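Local coordinates for protein cleavage and polyadenylation specificity factor 100 KD subunit (Methanosarcina mazei, PDB 2XR1) that probably terminates archaeal transcription by cleaving nascent RNA as a zinc-dependent endonuclease and degrading the released transcript as a 5'-3' exonuclease, at residues 198-203 with 350-355; 207-212 with 339-344; 240-245 with 325-330. All coordinates share one frame; numbering follows the deposited sequence.

Contact 1. Residues 198-203 with 350-355; sequences SCFLLS and VVFTGD. With ZN (zinc ion), chain E; ZN (zinc ion), chain F.
The rings of Phe200 and Phe352 meet obliquely. CE2 of Phe352 lies 3.8 Å from CB of Phe200 and is also near CG of Phe200. The Phe352 ring thus touches the root of the Phe200 side chain and not its far end. On Phe352, CE1 is 4.3 Å from CD2 of Leu202, again at an oblique angle. The two meta carbons of one ring therefore serve two successive inward residues of 198-203. Phe352 CG is anti to its carbonyl carbon (chi1 -80°), and the ring extends from there toward Phe200 and Leu202. The other methyl of Leu202, CD1, passes alongside CG1 of Val350 at 4.1 Å, the two side chains running in opposite directions.

Strands 199-203 and 348-352 belong to the two facing sheets of the metallo-beta-lactamase alpha-beta/beta-alpha sandwich. The short axes of 199-203 and 350-352 run nearly antiparallel, at 166°, and are 10.9 Å apart. That gap is filled by side chains, and the touching residues are all buried and apolar. Ile211 and Phe341 extend the same core next to Leu202.

Toward its C-terminal end, 350-355 runs to the metals. Thr353 OG1 donates to Gly354 O at 2.7 Å, with the donor tilted 16° from the carbonyl plane. The same OG1 is also hydrogen-bonded to the backbone N of Glu380, which ties this part of the chain to strand 376-380. Gly354 has a positive phi, which favours glycine. Asp355 then bridges both zinc ions through one oxygen: OD2 is 2.3 Å from the zinc ion of chain E and 2.1 Å from that of chain F. His245, His247 and His332 complete the first site, and Asp249, His250 and His607 the second.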
ATOM      1  N   SER B 198      -5.619 -15.418  -4.183  1.00 29.77           N
ATOM      2  CA  SER B 198      -6.072 -14.693  -3.046  1.00 28.84           C
ATOM      3  C   SER B 198      -4.926 -14.488  -2.098  1.00 29.19           C
ATOM      4  O   SER B 198      -4.135 -15.425  -1.828  1.00 29.47           O
ATOM      5  CB  SER B 198      -7.168 -15.469  -2.324  1.00 28.15           C
ATOM      6  OG  SER B 198      -8.445 -15.415  -2.992  1.00 31.06           O
ATOM      7  N   CYS B 199      -4.851 -13.259  -1.579  1.00 28.72           N
ATOM      8  CA  CYS B 199      -3.798 -12.850  -0.663  1.00 28.94           C
ATOM      9  C   CYS B 199      -4.071 -11.388  -0.256  1.00 28.33           C
ATOM     10  O   CYS B 199      -4.150 -10.521  -1.122  1.00 29.43           O
ATOM     11  CB  CYS B 199      -2.434 -12.965  -1.339  1.00 30.29           C
ATOM     12  SG  CYS B 199      -1.060 -12.582  -0.237  1.00 32.71           S
ATOM     13  N   PHE B 200      -4.280 -11.130   1.032  1.00 26.54           N
ATOM     14  CA  PHE B 200      -4.696  -9.822   1.505  1.00 26.38           C
ATOM     15  C   PHE B 200      -3.858  -9.432   2.712  1.00 27.17           C
ATOM     16  O   PHE B 200      -3.428 -10.265   3.521  1.00 26.61           O
ATOM     17  CB  PHE B 200      -6.186  -9.854   1.882  1.00 25.41           C
ATOM     18  CG  PHE B 200      -7.085 -10.025   0.717  1.00 26.30           C
ATOM     19  CD1 PHE B 200      -7.575  -8.894   0.015  1.00 28.10           C
ATOM     20  CD2 PHE B 200      -7.404 -11.278   0.258  1.00 25.93           C
ATOM     21  CE1 PHE B 200      -8.380  -9.039  -1.098  1.00 29.02           C
ATOM     22  CE2 PHE B 200      -8.214 -11.429  -0.893  1.00 28.50           C
ATOM     23  CZ  PHE B 200      -8.706 -10.310  -1.566  1.00 28.34           C
ATOM     24  N   LEU B 201      -3.620  -8.150   2.876  1.00 28.42           N
ATOM     25  CA  LEU B 201      -2.876  -7.709   4.063  1.00 28.73           C
ATOM     26  C   LEU B 201      -3.795  -6.862   4.892  1.00 27.94           C
ATOM     27  O   LEU B 201      -4.312  -5.924   4.375  1.00 28.99           O
ATOM     28  CB  LEU B 201      -1.653  -6.923   3.673  1.00 29.97           C
ATOM     29  CG  LEU B 201      -0.720  -6.649   4.840  1.00 32.14           C
ATOM     30  CD1 LEU B 201       0.010  -7.912   5.188  1.00 31.57           C
ATOM     31  CD2 LEU B 201       0.243  -5.396   4.507  1.00 33.19           C
ATOM     32  N   LEU B 202      -4.030  -7.232   6.149  1.00 26.91           N
ATOM     33  CA  LEU B 202      -4.762  -6.407   7.105  1.00 26.59           C
ATOM     34  C   LEU B 202      -3.706  -5.808   7.991  1.00 27.33           C
ATOM     35  O   LEU B 202      -2.860  -6.517   8.472  1.00 27.60           O
ATOM     36  CB  LEU B 202      -5.712  -7.266   7.926  1.00 25.69           C
ATOM     37  CG  LEU B 202      -6.366  -6.718   9.186  1.00 27.64           C
ATOM     38  CD1 LEU B 202      -7.292  -5.529   8.929  1.00 27.64           C
ATOM     39  CD2 LEU B 202      -7.114  -7.912   9.826  1.00 25.90           C
ATOM     40  N   SER B 203      -3.727  -4.499   8.194  1.00 27.67           N
ATOM     41  CA  SER B 203      -2.646  -3.887   8.908  1.00 28.99           C
ATOM     42  C   SER B 203      -3.139  -2.792   9.825  1.00 29.94           C
ATOM     43  O   SER B 203      -4.201  -2.175   9.590  1.00 29.39           O
ATOM     44  CB  SER B 203      -1.542  -3.389   7.960  1.00 30.08           C
ATOM     45  OG  SER B 203      -1.879  -2.143   7.382  1.00 32.92           O
ATOM     46  N   VAL B 350     -13.545  -6.465  11.479  1.00 24.23           N
ATOM     47  CA  VAL B 350     -13.603  -6.723  10.061  1.00 23.80           C
ATOM     48  C   VAL B 350     -13.731  -8.225   9.850  1.00 23.24           C
ATOM     49  O   VAL B 350     -13.057  -8.989  10.514  1.00 23.87           O
ATOM     50  CB  VAL B 350     -12.362  -6.158   9.289  1.00 22.98           C
ATOM     51  CG1 VAL B 350     -11.124  -6.451  10.007  1.00 22.79           C
ATOM     52  CG2 VAL B 350     -12.261  -6.785   7.918  1.00 22.36           C
ATOM     53  N   VAL B 351     -14.599  -8.628   8.932  1.00 22.29           N
ATOM     54  CA  VAL B 351     -14.761 -10.018   8.565  1.00 21.41           C
ATOM     55  C   VAL B 351     -14.297 -10.321   7.157  1.00 20.99           C
ATOM     56  O   VAL B 351     -14.684  -9.672   6.208  1.00 21.02           O
ATOM     57  CB  VAL B 351     -16.212 -10.435   8.675  1.00 21.68           C
ATOM     58  CG1 VAL B 351     -16.405 -11.734   8.018  1.00 22.05           C
ATOM     59  CG2 VAL B 351     -16.636 -10.499  10.168  1.00 23.26           C
ATOM     60  N   PHE B 352     -13.418 -11.297   7.031  1.00 21.08           N
ATOM     61  CA  PHE B 352     -13.035 -11.787   5.742  1.00 21.44           C
ATOM     62  C   PHE B 352     -13.785 -13.049   5.601  1.00 21.54           C
ATOM     63  O   PHE B 352     -13.611 -13.905   6.424  1.00 22.57           O
ATOM     64  CB  PHE B 352     -11.558 -12.124   5.713  1.00 21.28           C
ATOM     65  CG  PHE B 352     -10.677 -10.939   5.534  1.00 24.10           C
ATOM     66  CD1 PHE B 352     -10.412 -10.091   6.601  1.00 26.62           C
ATOM     67  CD2 PHE B 352     -10.069 -10.676   4.298  1.00 25.45           C
ATOM     68  CE1 PHE B 352      -9.580  -8.973   6.447  1.00 26.77           C
ATOM     69  CE2 PHE B 352      -9.248  -9.572   4.138  1.00 27.91           C
ATOM     70  CZ  PHE B 352      -8.999  -8.713   5.225  1.00 27.91           C
ATOM     71  N   THR B 353     -14.576 -13.214   4.556  1.00 22.18           N
ATOM     72  CA  THR B 353     -15.440 -14.388   4.461  1.00 22.25           C
ATOM     73  C   THR B 353     -14.695 -15.574   3.963  1.00 22.06           C
ATOM     74  O   THR B 353     -15.077 -16.697   4.268  1.00 23.79           O
ATOM     75  CB  THR B 353     -16.655 -14.184   3.500  1.00 22.61           C
ATOM     76  OG1 THR B 353     -16.155 -13.914   2.203  1.00 25.20           O
ATOM     77  CG2 THR B 353     -17.548 -13.021   3.931  1.00 22.46           C
ATOM     78  N   GLY B 354     -13.633 -15.376   3.198  1.00 22.13           N
ATOM     79  CA  GLY B 354     -13.052 -16.490   2.410  1.00 22.05           C
ATOM     80  C   GLY B 354     -14.158 -16.938   1.451  1.00 22.35           C
ATOM     81  O   GLY B 354     -15.062 -16.143   1.124  1.00 22.31           O
ATOM     82  N   ASP B 355     -14.084 -18.192   1.005  1.00 21.85           N
ATOM     83  CA  ASP B 355     -15.111 -18.792   0.186  1.00 22.32           C
ATOM     84  C   ASP B 355     -16.183 -19.320   1.166  1.00 22.60           C
ATOM     85  O   ASP B 355     -15.837 -19.854   2.223  1.00 23.18           O
ATOM     86  CB  ASP B 355     -14.521 -19.908  -0.665  1.00 23.51           C
ATOM     87  CG  ASP B 355     -13.515 -19.405  -1.748  1.00 24.49           C
ATOM     88  OD1 ASP B 355     -13.397 -18.152  -1.839  1.00 24.83           O
ATOM     89  OD2 ASP B 355     -12.867 -20.246  -2.480  1.00 20.50           O
TER
HETATM   90 ZN    ZN E1638     -12.365 -22.510  -2.259  1.00 34.99          ZN
HETATM   91 ZN    ZN F1639     -11.296 -19.903  -3.835  1.00 35.44          ZN

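Contact 2. Residues 207-212 with 339-344; sequences SRILID and SHFHIG
Phe341 reaches from strand 337-343 to Ile209 and Ile211 of strand 208-211. These strands lie in the two opposing sheets of the metallo-beta-lactamase sandwich, so the contact is side chain to side chain across its core. Ile209 and Ile211 are two apart on the strand and point the same way, and the one ring meets both.

Phe341 has CG beside its backbone N and anti to the carbonyl carbon (chi1 -66°). The far end of its ring carries the contact. CE1 of Phe341 lies 4.0 Å from CG2 of Ile209, and CZ of Phe341 lies 3.8 Å from CG1 of Ile211. Both isoleucines approach the ring obliquely.

The isoleucines use different branches. Ile209 offers its CG2 methyl, which is anti to the backbone N, while its CG1 branch is beside that N. Ile211 offers the longer branch instead. Its CG1 is beside the backbone N, and chi2 of 96° places CD1 as well as CG1 near the ring. CD1 of Ile211 is 3.9 Å from CZ of Phe341, so two successive carbons touch the same ring carbon. The Ile211 and Phe341 side chains come from opposite directions, whereas Ile209 and Phe341 run at an angle to each other.

Neighbours continue the apolar layer. Leu202 and Val350 touch Phe341, Ile323 touches both Ile209 and Phe341, and Phe352 touches Ile211. At the end of 207-212 the chain turns polar. Asp212 OD2 is hydrogen-bonded to His250 ND1. Asp212 is thus a second-shell residue that probably helps orient His250, a zinc ligand. Across the core, CE2 of Phe341 lies 4.0 Å from both CG1 and CD1 of Ile211.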
ATOM      1  N   SER B 207       0.613  -3.979  13.610  1.00 36.03           N
ATOM      2  CA  SER B 207       0.458  -5.321  13.163  1.00 34.89           C
ATOM      3  C   SER B 207       0.123  -5.452  11.702  1.00 33.41           C
ATOM      4  O   SER B 207      -0.532  -4.597  11.111  1.00 32.59           O
ATOM      5  CB  SER B 207      -0.618  -5.991  14.014  1.00 33.95           C
ATOM      6  OG  SER B 207      -0.216  -5.864  15.360  1.00 37.22           O
ATOM      7  N   ARG B 208       0.596  -6.558  11.147  1.00 33.45           N
ATOM      8  CA  ARG B 208       0.409  -6.890   9.759  1.00 32.94           C
ATOM      9  C   ARG B 208       0.052  -8.347   9.697  1.00 31.48           C
ATOM     10  O   ARG B 208       0.760  -9.181  10.249  1.00 32.22           O
ATOM     11  CB  ARG B 208       1.686  -6.570   8.996  1.00 34.72           C
ATOM     12  CG  ARG B 208       1.873  -5.056   8.801  1.00 36.54           C
ATOM     13  CD  ARG B 208       3.285  -4.652   8.846  1.00 42.03           C
ATOM     14  NE  ARG B 208       3.891  -4.983  10.142  1.00 46.53           N
ATOM     15  CZ  ARG B 208       3.937  -4.183  11.222  1.00 48.36           C
ATOM     16  NH1 ARG B 208       3.411  -2.958  11.203  1.00 47.25           N
ATOM     17  NH2 ARG B 208       4.511  -4.627  12.352  1.00 50.58           N
ATOM     18  N   ILE B 209      -1.110  -8.618   9.125  1.00 29.67           N
ATOM     19  CA  ILE B 209      -1.686  -9.934   9.074  1.00 28.29           C
ATOM     20  C   ILE B 209      -1.917 -10.189   7.621  1.00 27.42           C
ATOM     21  O   ILE B 209      -2.432  -9.342   6.929  1.00 25.84           O
ATOM     22  CB  ILE B 209      -3.065 -10.031   9.865  1.00 27.27           C
ATOM     23  CG1 ILE B 209      -2.876  -9.587  11.323  1.00 29.87           C
ATOM     24  CG2 ILE B 209      -3.564 -11.417   9.936  1.00 23.78           C
ATOM     25  CD1 ILE B 209      -1.706 -10.271  12.056  1.00 29.11           C
ATOM     26  N   LEU B 210      -1.538 -11.378   7.189  1.00 27.84           N
ATOM     27  CA  LEU B 210      -1.742 -11.816   5.828  1.00 28.51           C
ATOM     28  C   LEU B 210      -2.871 -12.823   5.809  1.00 27.57           C
ATOM     29  O   LEU B 210      -2.771 -13.842   6.476  1.00 28.56           O
ATOM     30  CB  LEU B 210      -0.445 -12.429   5.301  1.00 29.50           C
ATOM     31  CG  LEU B 210      -0.052 -12.249   3.853  1.00 31.30           C
ATOM     32  CD1 LEU B 210       0.018 -10.806   3.400  1.00 28.31           C
ATOM     33  CD2 LEU B 210       1.283 -12.921   3.747  1.00 33.61           C
ATOM     34  N   ILE B 211      -3.955 -12.537   5.086  1.00 27.09           N
ATOM     35  CA  ILE B 211      -4.999 -13.509   4.934  1.00 26.46           C
ATOM     36  C   ILE B 211      -4.844 -14.165   3.558  1.00 27.21           C
ATOM     37  O   ILE B 211      -4.948 -13.499   2.529  1.00 27.47           O
ATOM     38  CB  ILE B 211      -6.396 -12.912   5.101  1.00 26.29           C
ATOM     39  CG1 ILE B 211      -6.597 -12.383   6.528  1.00 26.33           C
ATOM     40  CG2 ILE B 211      -7.474 -13.985   4.804  1.00 23.76           C
ATOM     41  CD1 ILE B 211      -6.353 -10.871   6.762  1.00 26.22           C
ATOM     42  N   ASP B 212      -4.607 -15.478   3.578  1.00 27.35           N
ATOM     43  CA  ASP B 212      -4.428 -16.318   2.392  1.00 28.65           C
ATOM     44  C   ASP B 212      -3.150 -15.971   1.604  1.00 29.95           C
ATOM     45  O   ASP B 212      -2.608 -14.874   1.703  1.00 30.90           O
ATOM     46  CB  ASP B 212      -5.686 -16.348   1.486  1.00 27.57           C
ATOM     47  CG  ASP B 212      -6.872 -17.157   2.107  1.00 30.88           C
ATOM     48  OD1 ASP B 212      -6.600 -17.960   3.048  1.00 31.25           O
ATOM     49  OD2 ASP B 212      -8.080 -17.014   1.652  1.00 33.73           O
ATOM     50  N   SER B 339     -13.418 -15.481   8.860  1.00 24.37           N
ATOM     51  CA  SER B 339     -12.433 -14.964   9.764  1.00 24.12           C
ATOM     52  C   SER B 339     -12.870 -13.634  10.309  1.00 23.50           C
ATOM     53  O   SER B 339     -12.986 -12.695   9.566  1.00 24.25           O
ATOM     54  CB  SER B 339     -11.143 -14.869   9.006  1.00 23.73           C
ATOM     55  OG  SER B 339     -10.821 -16.203   8.597  1.00 25.28           O
ATOM     56  N   HIS B 340     -13.153 -13.584  11.595  1.00 22.66           N
ATOM     57  CA  HIS B 340     -13.487 -12.347  12.256  1.00 23.22           C
ATOM     58  C   HIS B 340     -12.276 -11.773  13.030  1.00 23.51           C
ATOM     59  O   HIS B 340     -11.681 -12.460  13.872  1.00 24.00           O
ATOM     60  CB  HIS B 340     -14.664 -12.611  13.209  1.00 23.85           C
ATOM     61  CG  HIS B 340     -15.125 -11.415  13.963  1.00 23.64           C
ATOM     62  ND1 HIS B 340     -14.554 -11.024  15.150  1.00 24.84           N
ATOM     63  CD2 HIS B 340     -16.111 -10.527  13.708  1.00 25.43           C
ATOM     64  CE1 HIS B 340     -15.157  -9.931  15.582  1.00 27.95           C
ATOM     65  NE2 HIS B 340     -16.101  -9.602  14.721  1.00 26.29           N
ATOM     66  N   PHE B 341     -11.936 -10.528  12.753  1.00 23.01           N
ATOM     67  CA  PHE B 341     -10.827  -9.848  13.403  1.00 24.02           C
ATOM     68  C   PHE B 341     -11.310  -8.674  14.212  1.00 25.42           C
ATOM     69  O   PHE B 341     -11.909  -7.731  13.661  1.00 25.57           O
ATOM     70  CB  PHE B 341      -9.872  -9.302  12.376  1.00 23.14           C
ATOM     71  CG  PHE B 341      -9.178 -10.345  11.589  1.00 23.46           C
ATOM     72  CD1 PHE B 341      -7.987 -10.877  12.026  1.00 24.47           C
ATOM     73  CD2 PHE B 341      -9.692 -10.792  10.397  1.00 23.23           C
ATOM     74  CE1 PHE B 341      -7.326 -11.782  11.289  1.00 23.63           C
ATOM     75  CE2 PHE B 341      -9.021 -11.740   9.655  1.00 22.00           C
ATOM     76  CZ  PHE B 341      -7.854 -12.228  10.112  1.00 23.14           C
ATOM     77  N   HIS B 342     -11.014  -8.731  15.499  1.00 26.72           N
ATOM     78  CA  HIS B 342     -11.452  -7.745  16.487  1.00 29.02           C
ATOM     79  C   HIS B 342     -10.212  -6.955  16.771  1.00 29.57           C
ATOM     80  O   HIS B 342      -9.236  -7.517  17.269  1.00 30.21           O
ATOM     81  CB  HIS B 342     -11.962  -8.485  17.745  1.00 30.15           C
ATOM     82  CG  HIS B 342     -12.380  -7.600  18.876  1.00 34.53           C
ATOM     83  ND1 HIS B 342     -13.207  -6.514  18.713  1.00 39.90           N
ATOM     84  CD2 HIS B 342     -12.135  -7.680  20.206  1.00 38.22           C
ATOM     85  CE1 HIS B 342     -13.401  -5.930  19.883  1.00 40.39           C
ATOM     86  NE2 HIS B 342     -12.764  -6.622  20.806  1.00 37.35           N
ATOM     87  N   ILE B 343     -10.218  -5.677  16.393  1.00 29.55           N
ATOM     88  CA  ILE B 343      -9.030  -4.835  16.455  1.00 29.41           C
ATOM     89  C   ILE B 343      -9.119  -3.853  17.573  1.00 31.48           C
ATOM     90  O   ILE B 343     -10.062  -3.090  17.671  1.00 30.86           O
ATOM     91  CB  ILE B 343      -8.841  -4.090  15.124  1.00 29.59           C
ATOM     92  CG1 ILE B 343      -9.031  -5.096  13.961  1.00 27.28           C
ATOM     93  CG2 ILE B 343      -7.488  -3.294  15.108  1.00 27.10           C
ATOM     94  CD1 ILE B 343      -8.184  -4.871  12.833  1.00 29.23           C
ATOM     95  N   GLY B 344      -8.116  -3.874  18.436  1.00 34.63           N
ATOM     96  CA  GLY B 344      -8.072  -2.994  19.610  1.00 38.33           C
ATOM     97  C   GLY B 344      -9.052  -3.384  20.695  1.00 40.29           C
ATOM     98  O   GLY B 344      -9.473  -4.518  20.763  1.00 39.19           O
TER

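Contact 3. Residues 240-245 with 325-330; sequences AVIVTH and LTFHNA. With ZN (zinc ion), chain E.
With CG1 beside the backbone N (chi1 -78°) and CG2 anti to it, Ile242 sends CG1 to Leu325 and CG2 to the Phe327 ring. Leu325 has CG anti to its own backbone N, and its CD2 meets CG1 of Ile242 at 3.7 Å, tip to tip.

Strands 240-242 and 323-329 lie in the two facing sheets of the metallo-beta-lactamase sandwich, and this packing is part of its apolar core. The Phe327 ring receives CG2 of Ile242 at its edge, near the ring plane. CE1 of Phe327 is 3.7 Å from CG2 of Ile242, and CZ is slightly farther. Beyond Ile242 the contact thins: the carbonyl O of Val243 lies 4.4 Å from CZ of Phe327, obliquely to the ring. Phe341 packs on Leu325, and Tyr267 of the adjacent strand 266-268 packs on Ile242.

The segment 240-245 then leaves the core for the metal site. His245 ND1 donates to Thr244 OG1 at 3.1 Å, a bent bond of 143°, with the oxygen 24° out of the ring plane. Thr244 OG1 is also hydrogen-bonded to Asp212 OD2. This chain of bonds probably helps fix the rotation of the imidazole. The other ring nitrogen, NE2, binds the metal, which His247, His332 and Asp355 also bind: His245 NE2 is 2.2 Å from the zinc ion of chain E.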
ATOM      1  N   ALA B 240       1.340 -12.694  11.278  1.00 31.54           N
ATOM      2  CA  ALA B 240       0.669 -13.985  11.056  1.00 29.79           C
ATOM      3  C   ALA B 240       0.149 -14.172   9.654  1.00 28.24           C
ATOM      4  O   ALA B 240      -0.035 -13.243   8.917  1.00 28.37           O
ATOM      5  CB  ALA B 240      -0.446 -14.159  12.031  1.00 28.51           C
ATOM      6  N   VAL B 241      -0.063 -15.416   9.290  1.00 27.64           N
ATOM      7  CA  VAL B 241      -0.719 -15.765   8.057  1.00 26.64           C
ATOM      8  C   VAL B 241      -1.965 -16.527   8.473  1.00 26.61           C
ATOM      9  O   VAL B 241      -1.887 -17.418   9.308  1.00 26.99           O
ATOM     10  CB  VAL B 241       0.219 -16.605   7.126  1.00 27.64           C
ATOM     11  CG1 VAL B 241      -0.517 -17.122   5.937  1.00 25.40           C
ATOM     12  CG2 VAL B 241       1.436 -15.725   6.653  1.00 26.00           C
ATOM     13  N   ILE B 242      -3.121 -16.137   7.934  1.00 26.22           N
ATOM     14  CA  ILE B 242      -4.326 -16.904   8.134  1.00 26.05           C
ATOM     15  C   ILE B 242      -4.693 -17.636   6.849  1.00 25.91           C
ATOM     16  O   ILE B 242      -4.716 -17.054   5.791  1.00 27.67           O
ATOM     17  CB  ILE B 242      -5.456 -16.023   8.637  1.00 25.48           C
ATOM     18  CG1 ILE B 242      -5.257 -15.746  10.133  1.00 27.73           C
ATOM     19  CG2 ILE B 242      -6.799 -16.712   8.498  1.00 24.47           C
ATOM     20  CD1 ILE B 242      -4.294 -14.675  10.469  1.00 25.94           C
ATOM     21  N   VAL B 243      -4.979 -18.916   6.943  1.00 25.46           N
ATOM     22  CA  VAL B 243      -5.458 -19.687   5.811  1.00 24.73           C
ATOM     23  C   VAL B 243      -6.950 -19.947   6.067  1.00 24.41           C
ATOM     24  O   VAL B 243      -7.341 -20.578   7.061  1.00 24.73           O
ATOM     25  CB  VAL B 243      -4.678 -21.007   5.679  1.00 25.45           C
ATOM     26  CG1 VAL B 243      -5.247 -21.839   4.587  1.00 25.10           C
ATOM     27  CG2 VAL B 243      -3.147 -20.751   5.455  1.00 25.27           C
ATOM     28  N   THR B 244      -7.780 -19.461   5.161  1.00 23.60           N
ATOM     29  CA  THR B 244      -9.212 -19.512   5.345  1.00 23.22           C
ATOM     30  C   THR B 244      -9.762 -20.909   5.062  1.00 24.17           C
ATOM     31  O   THR B 244     -10.696 -21.342   5.729  1.00 24.93           O
ATOM     32  CB  THR B 244      -9.907 -18.535   4.414  1.00 22.67           C
ATOM     33  OG1 THR B 244      -9.564 -18.889   3.090  1.00 25.33           O
ATOM     34  CG2 THR B 244      -9.486 -17.110   4.659  1.00 20.11           C
ATOM     35  N   HIS B 245      -9.190 -21.606   4.078  1.00 24.23           N
ATOM     36  CA  HIS B 245      -9.566 -22.988   3.806  1.00 24.43           C
ATOM     37  C   HIS B 245      -8.498 -23.613   2.921  1.00 25.07           C
ATOM     38  O   HIS B 245      -7.600 -22.928   2.460  1.00 24.33           O
ATOM     39  CB  HIS B 245     -10.970 -23.129   3.174  1.00 24.19           C
ATOM     40  CG  HIS B 245     -11.113 -22.526   1.813  1.00 25.73           C
ATOM     41  ND1 HIS B 245     -11.124 -21.162   1.590  1.00 25.30           N
ATOM     42  CD2 HIS B 245     -11.299 -23.105   0.598  1.00 28.23           C
ATOM     43  CE1 HIS B 245     -11.298 -20.936   0.297  1.00 26.51           C
ATOM     44  NE2 HIS B 245     -11.433 -22.093  -0.323  1.00 26.55           N
ATOM     45  N   LEU B 325      -8.601 -12.942  16.747  1.00 26.06           N
ATOM     46  CA  LEU B 325      -9.182 -13.679  15.620  1.00 24.85           C
ATOM     47  C   LEU B 325     -10.123 -14.765  16.121  1.00 25.59           C
ATOM     48  O   LEU B 325      -9.834 -15.432  17.125  1.00 25.70           O
ATOM     49  CB  LEU B 325      -8.074 -14.358  14.824  1.00 23.99           C
ATOM     50  CG  LEU B 325      -8.511 -15.430  13.806  1.00 23.41           C
ATOM     51  CD1 LEU B 325      -9.353 -14.826  12.670  1.00 17.88           C
ATOM     52  CD2 LEU B 325      -7.306 -16.221  13.237  1.00 20.46           C
ATOM     53  N   THR B 326     -11.261 -14.905  15.422  1.00 26.11           N
ATOM     54  CA  THR B 326     -12.222 -15.998  15.647  1.00 26.46           C
ATOM     55  C   THR B 326     -12.644 -16.609  14.325  1.00 25.65           C
ATOM     56  O   THR B 326     -13.150 -15.903  13.435  1.00 24.94           O
ATOM     57  CB  THR B 326     -13.502 -15.549  16.314  1.00 27.31           C
ATOM     58  OG1 THR B 326     -13.249 -14.517  17.265  1.00 31.37           O
ATOM     59  CG2 THR B 326     -14.181 -16.739  17.025  1.00 28.14           C
ATOM     60  N   PHE B 327     -12.490 -17.916  14.197  1.00 25.49           N
ATOM     61  CA  PHE B 327     -12.994 -18.577  13.004  1.00 25.18           C
ATOM     62  C   PHE B 327     -14.435 -19.024  13.205  1.00 26.44           C
ATOM     63  O   PHE B 327     -14.831 -19.373  14.319  1.00 28.18           O
ATOM     64  CB  PHE B 327     -12.161 -19.813  12.691  1.00 25.55           C
ATOM     65  CG  PHE B 327     -10.785 -19.527  12.159  1.00 23.52           C
ATOM     66  CD1 PHE B 327     -10.584 -18.611  11.136  1.00 23.49           C
ATOM     67  CD2 PHE B 327      -9.706 -20.241  12.642  1.00 24.07           C
ATOM     68  CE1 PHE B 327      -9.314 -18.385  10.640  1.00 24.00           C
ATOM     69  CE2 PHE B 327      -8.419 -20.061  12.131  1.00 24.35           C
ATOM     70  CZ  PHE B 327      -8.220 -19.148  11.144  1.00 24.85           C
ATOM     71  N   HIS B 328     -15.226 -19.017  12.130  1.00 26.27           N
ATOM     72  CA  HIS B 328     -16.597 -19.522  12.172  1.00 26.51           C
ATOM     73  C   HIS B 328     -16.851 -20.371  10.929  1.00 26.04           C
ATOM     74  O   HIS B 328     -16.175 -20.236   9.933  1.00 24.71           O
ATOM     75  CB  HIS B 328     -17.610 -18.391  12.199  1.00 26.21           C
ATOM     76  CG  HIS B 328     -17.484 -17.448  13.360  1.00 28.57           C
ATOM     77  ND1 HIS B 328     -18.293 -17.527  14.479  1.00 32.82           N
ATOM     78  CD2 HIS B 328     -16.733 -16.334  13.523  1.00 29.62           C
ATOM     79  CE1 HIS B 328     -18.008 -16.530  15.300  1.00 34.15           C
ATOM     80  NE2 HIS B 328     -17.061 -15.793  14.744  1.00 32.26           N
ATOM     81  N   ASN B 329     -17.881 -21.208  10.970  1.00 27.44           N
ATOM     82  CA  ASN B 329     -18.185 -22.066   9.854  1.00 27.55           C
ATOM     83  C   ASN B 329     -18.472 -21.294   8.559  1.00 26.44           C
ATOM     84  O   ASN B 329     -19.247 -20.359   8.550  1.00 26.24           O
ATOM     85  CB  ASN B 329     -19.377 -22.945  10.166  1.00 28.97           C
ATOM     86  CG  ASN B 329     -19.700 -23.905   9.016  1.00 30.55           C
ATOM     87  OD1 ASN B 329     -18.988 -24.868   8.797  1.00 29.69           O
ATOM     88  ND2 ASN B 329     -20.788 -23.639   8.289  1.00 33.11           N
ATOM     89  N   ALA B 330     -17.855 -21.698   7.459  1.00 25.85           N
ATOM     90  CA  ALA B 330     -18.076 -20.993   6.175  1.00 25.07           C
ATOM     91  C   ALA B 330     -19.009 -21.780   5.280  1.00 26.15           C
ATOM     92  O   ALA B 330     -19.584 -21.214   4.382  1.00 26.91           O
ATOM     93  CB  ALA B 330     -16.771 -20.739   5.446  1.00 23.05           C
TER
HETATM   94 ZN    ZN E1638     -12.365 -22.510  -2.259  1.00 34.99          ZN

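All three contacts are buried and join the same two sheets. Strands 199-203, 208-211 and 240-242 are neighbours in one sheet, and 348-352, 337-343 and 323-329 are neighbours in the other. Along the chain, contact 3 lies within the loop closed by contact 2, and contact 2 within the loop closed by contact 1. The packing across the core is apolar throughout. Contact 1 sets phenylalanine and leucine against valine and phenylalanine, contact 2 two isoleucines against one phenylalanine, and contact 3 one isoleucine against leucine and phenylalanine. Contacts 1 and 3 run on into loops that supply ligands to the same zinc ion. Contact 2 supplies no ligand.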